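Putative agmatinase (Clostridium difficile, PDB 3LHL) probably hydrolyses agmatine to putrescine and urea, using bound manganese ions. Local coordinates at residues H123-R127 against E165-A169. Residues are numbered along the deposited sequence; the frame is centred on the assembly and turned at random.
Sequences HTDLR and EFKFA. With MN (manganese (II) ion), chain C; MN (manganese (II) ion), chain B.
E165, on helix 163-170, reaches the turn T124-L126, whose middle residue D125 is a manganese ligand, and its carboxylate meets R127 through both backbone and side chain. The straight CB-CG-CD run of E165 carries its carboxylate to the turn. E165 OE2 accepts from R127 NE at 3.2 Å with an N-H...O angle of 152°; the donor stands above the carboxylate plane, and the guanidinium plane is turned 77° from it, so this salt bridge is not a coplanar fork. R127 NH2 to E165 OE1, 3.1 Å, is bent and weak. The backbone N of R127 lies 2.7 Å from E165 OE2, again a weak bond because of its angle. E165 OE1 has a further donor, the backbone N of T162. Within the turn, L126 N points almost straight at T124 OG1 (3.2 Å, 165°), closing an ST turn. Nearer the helix, apolar contacts accompany the polar ones: T124 CG2 sits over one face of the F166 ring, 3.9 Å from its centroid, a CH-pi contact, while L126 CD1 lies 3.9 Å from F168 CD2. From the turn itself D125 OD2 binds one manganese ion, and H123 ND1, just before it, binds another; D121 and D202 are ligands of both. One buried carboxylate thus ties helix 163-170 to the metal-binding loop, and the positive charge of R127 would probably stabilise its ionised form.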
ATOM      1  N   HIS A 123      -8.200  -4.994   7.659  1.00 16.07           N
ATOM      2  CA  HIS A 123      -8.255  -6.454   7.652  1.00 17.69           C
ATOM      3  C   HIS A 123      -6.880  -7.108   7.763  1.00 18.02           C
ATOM      4  O   HIS A 123      -5.877  -6.561   7.291  1.00 16.92           O
ATOM      5  CB  HIS A 123      -8.946  -6.937   6.373  1.00 15.82           C
ATOM      6  CG  HIS A 123     -10.192  -6.177   6.050  1.00 18.72           C
ATOM      7  ND1 HIS A 123     -10.181  -5.012   5.311  1.00 16.36           N
ATOM      8  CD2 HIS A 123     -11.476  -6.363   6.441  1.00 16.78           C
ATOM      9  CE1 HIS A 123     -11.404  -4.513   5.265  1.00 18.09           C
ATOM     10  NE2 HIS A 123     -12.208  -5.314   5.943  1.00 16.79           N
ATOM     11  N   THR A 124      -6.848  -8.289   8.376  1.00 17.72           N
ATOM     12  CA  THR A 124      -5.610  -9.041   8.560  1.00 16.67           C
ATOM     13  C   THR A 124      -5.042  -9.545   7.233  1.00 17.19           C
ATOM     14  O   THR A 124      -3.829  -9.506   7.013  1.00 17.69           O
ATOM     15  CB  THR A 124      -5.822 -10.278   9.482  1.00 19.01           C
ATOM     16  OG1 THR A 124      -6.580 -11.274   8.783  1.00 18.48           O
ATOM     17  CG2 THR A 124      -6.563  -9.887  10.764  1.00 14.27           C
ATOM     18  N   ASP A 125      -5.922 -10.014   6.351  1.00 16.20           N
ATOM     19  CA  ASP A 125      -5.497 -10.553   5.061  1.00 17.20           C
ATOM     20  C   ASP A 125      -4.621 -11.791   5.270  1.00 18.36           C
ATOM     21  O   ASP A 125      -3.800 -12.137   4.424  1.00 18.69           O
ATOM     22  CB  ASP A 125      -4.719  -9.501   4.263  1.00 16.34           C
ATOM     23  CG  ASP A 125      -5.620  -8.448   3.656  1.00 16.16           C
ATOM     24  OD1 ASP A 125      -6.855  -8.626   3.706  1.00 18.00           O
ATOM     25  OD2 ASP A 125      -5.095  -7.451   3.119  1.00 15.59           O
ATOM     26  N   LEU A 126      -4.807 -12.462   6.404  1.00 19.71           N
ATOM     27  CA  LEU A 126      -4.014 -13.638   6.716  1.00 19.12           C
ATOM     28  C   LEU A 126      -4.658 -14.981   6.368  1.00 20.53           C
ATOM     29  O   LEU A 126      -4.006 -16.019   6.458  1.00 21.52           O
ATOM     30  CB  LEU A 126      -3.627 -13.617   8.196  1.00 18.21           C
ATOM     31  CG  LEU A 126      -2.519 -12.635   8.593  1.00 18.83           C
ATOM     32  CD1 LEU A 126      -2.266 -12.707  10.087  1.00 17.55           C
ATOM     33  CD2 LEU A 126      -1.241 -12.974   7.829  1.00 19.98           C
ATOM     34  N   ARG A 127      -5.920 -14.987   5.961  1.00 21.79           N
ATOM     35  CA  ARG A 127      -6.534 -16.269   5.643  1.00 22.45           C
ATOM     36  C   ARG A 127      -5.848 -16.932   4.450  1.00 21.33           C
ATOM     37  O   ARG A 127      -5.355 -16.257   3.543  1.00 19.49           O
ATOM     38  CB  ARG A 127      -8.037 -16.114   5.397  1.00 22.71           C
ATOM     39  CG  ARG A 127      -8.442 -15.384   4.138  1.00 24.34           C
ATOM     40  CD  ARG A 127      -9.942 -15.113   4.201  1.00 24.77           C
ATOM     41  NE  ARG A 127     -10.250 -14.229   5.324  1.00 24.88           N
ATOM     42  CZ  ARG A 127     -11.459 -14.063   5.851  1.00 26.18           C
ATOM     43  NH1 ARG A 127     -12.501 -14.725   5.365  1.00 24.87           N
ATOM     44  NH2 ARG A 127     -11.624 -13.223   6.864  1.00 24.13           N
ATOM     45  N   GLU A 165      -7.181 -16.034  12.032  1.00 23.42           N
ATOM     46  CA  GLU A 165      -6.259 -15.054  11.465  1.00 21.62           C
ATOM     47  C   GLU A 165      -5.570 -14.264  12.566  1.00 20.16           C
ATOM     48  O   GLU A 165      -4.375 -14.003  12.496  1.00 20.17           O
ATOM     49  CB  GLU A 165      -6.994 -14.093  10.532  1.00 22.26           C
ATOM     50  CG  GLU A 165      -7.450 -14.715   9.224  1.00 22.80           C
ATOM     51  CD  GLU A 165      -8.217 -13.732   8.363  1.00 25.03           C
ATOM     52  OE1 GLU A 165      -9.253 -13.213   8.833  1.00 24.40           O
ATOM     53  OE2 GLU A 165      -7.786 -13.473   7.218  1.00 27.42           O
ATOM     54  N   PHE A 166      -6.328 -13.879  13.585  1.00 21.15           N
ATOM     55  CA  PHE A 166      -5.762 -13.124  14.698  1.00 21.98           C
ATOM     56  C   PHE A 166      -4.824 -13.990  15.545  1.00 22.90           C
ATOM     57  O   PHE A 166      -3.758 -13.529  15.955  1.00 22.57           O
ATOM     58  CB  PHE A 166      -6.887 -12.530  15.553  1.00 18.77           C
ATOM     59  CG  PHE A 166      -7.521 -11.306  14.943  1.00 18.31           C
ATOM     60  CD1 PHE A 166      -6.859 -10.081  14.962  1.00 16.86           C
ATOM     61  CD2 PHE A 166      -8.763 -11.380  14.324  1.00 18.08           C
ATOM     62  CE1 PHE A 166      -7.424  -8.953  14.374  1.00 13.81           C
ATOM     63  CE2 PHE A 166      -9.336 -10.253  13.732  1.00 16.74           C
ATOM     64  CZ  PHE A 166      -8.663  -9.039  13.758  1.00 13.56           C
ATOM     65  N   LYS A 167      -5.219 -15.237  15.801  1.00 23.00           N
ATOM     66  CA  LYS A 167      -4.389 -16.164  16.574  1.00 26.68           C
ATOM     67  C   LYS A 167      -3.046 -16.343  15.871  1.00 25.66           C
ATOM     68  O   LYS A 167      -1.993 -16.334  16.507  1.00 23.45           O
ATOM     69  CB  LYS A 167      -5.057 -17.540  16.688  1.00 28.01           C
ATOM     70  CG  LYS A 167      -6.179 -17.646  17.698  1.00 33.92           C
ATOM     71  CD  LYS A 167      -6.767 -19.054  17.688  1.00 38.58           C
ATOM     72  CE  LYS A 167      -7.895 -19.200  18.696  1.00 43.10           C
ATOM     73  NZ  LYS A 167      -8.607 -20.510  18.560  1.00 46.07           N
ATOM     74  N   PHE A 168      -3.106 -16.521  14.552  1.00 26.39           N
ATOM     75  CA  PHE A 168      -1.919 -16.709  13.724  1.00 27.21           C
ATOM     76  C   PHE A 168      -0.876 -15.654  14.061  1.00 27.80           C
ATOM     77  O   PHE A 168       0.321 -15.944  14.124  1.00 28.61           O
ATOM     78  CB  PHE A 168      -2.292 -16.605  12.239  1.00 28.50           C
ATOM     79  CG  PHE A 168      -1.198 -17.042  11.298  1.00 28.60           C
ATOM     80  CD1 PHE A 168      -0.910 -18.392  11.123  1.00 29.38           C
ATOM     81  CD2 PHE A 168      -0.459 -16.103  10.586  1.00 29.29           C
ATOM     82  CE1 PHE A 168       0.101 -18.806  10.250  1.00 29.65           C
ATOM     83  CE2 PHE A 168       0.556 -16.503   9.711  1.00 29.27           C
ATOM     84  CZ  PHE A 168       0.835 -17.858   9.544  1.00 28.51           C
ATOM     85  N   ALA A 169      -1.337 -14.430  14.293  1.00 28.42           N
ATOM     86  CA  ALA A 169      -0.436 -13.332  14.614  1.00 30.21           C
ATOM     87  C   ALA A 169      -0.197 -13.129  16.107  1.00 31.05           C
ATOM     88  O   ALA A 169       0.948 -13.027  16.542  1.00 32.74           O
ATOM     89  CB  ALA A 169      -0.958 -12.036  13.997  1.00 28.81           C
TER
HETATM   90 MN    MN C 302      -8.588  -4.067   3.745  1.00 17.84          MN
HETATM   91 MN    MN B 301      -5.983  -5.401   2.396  1.00 18.22          MN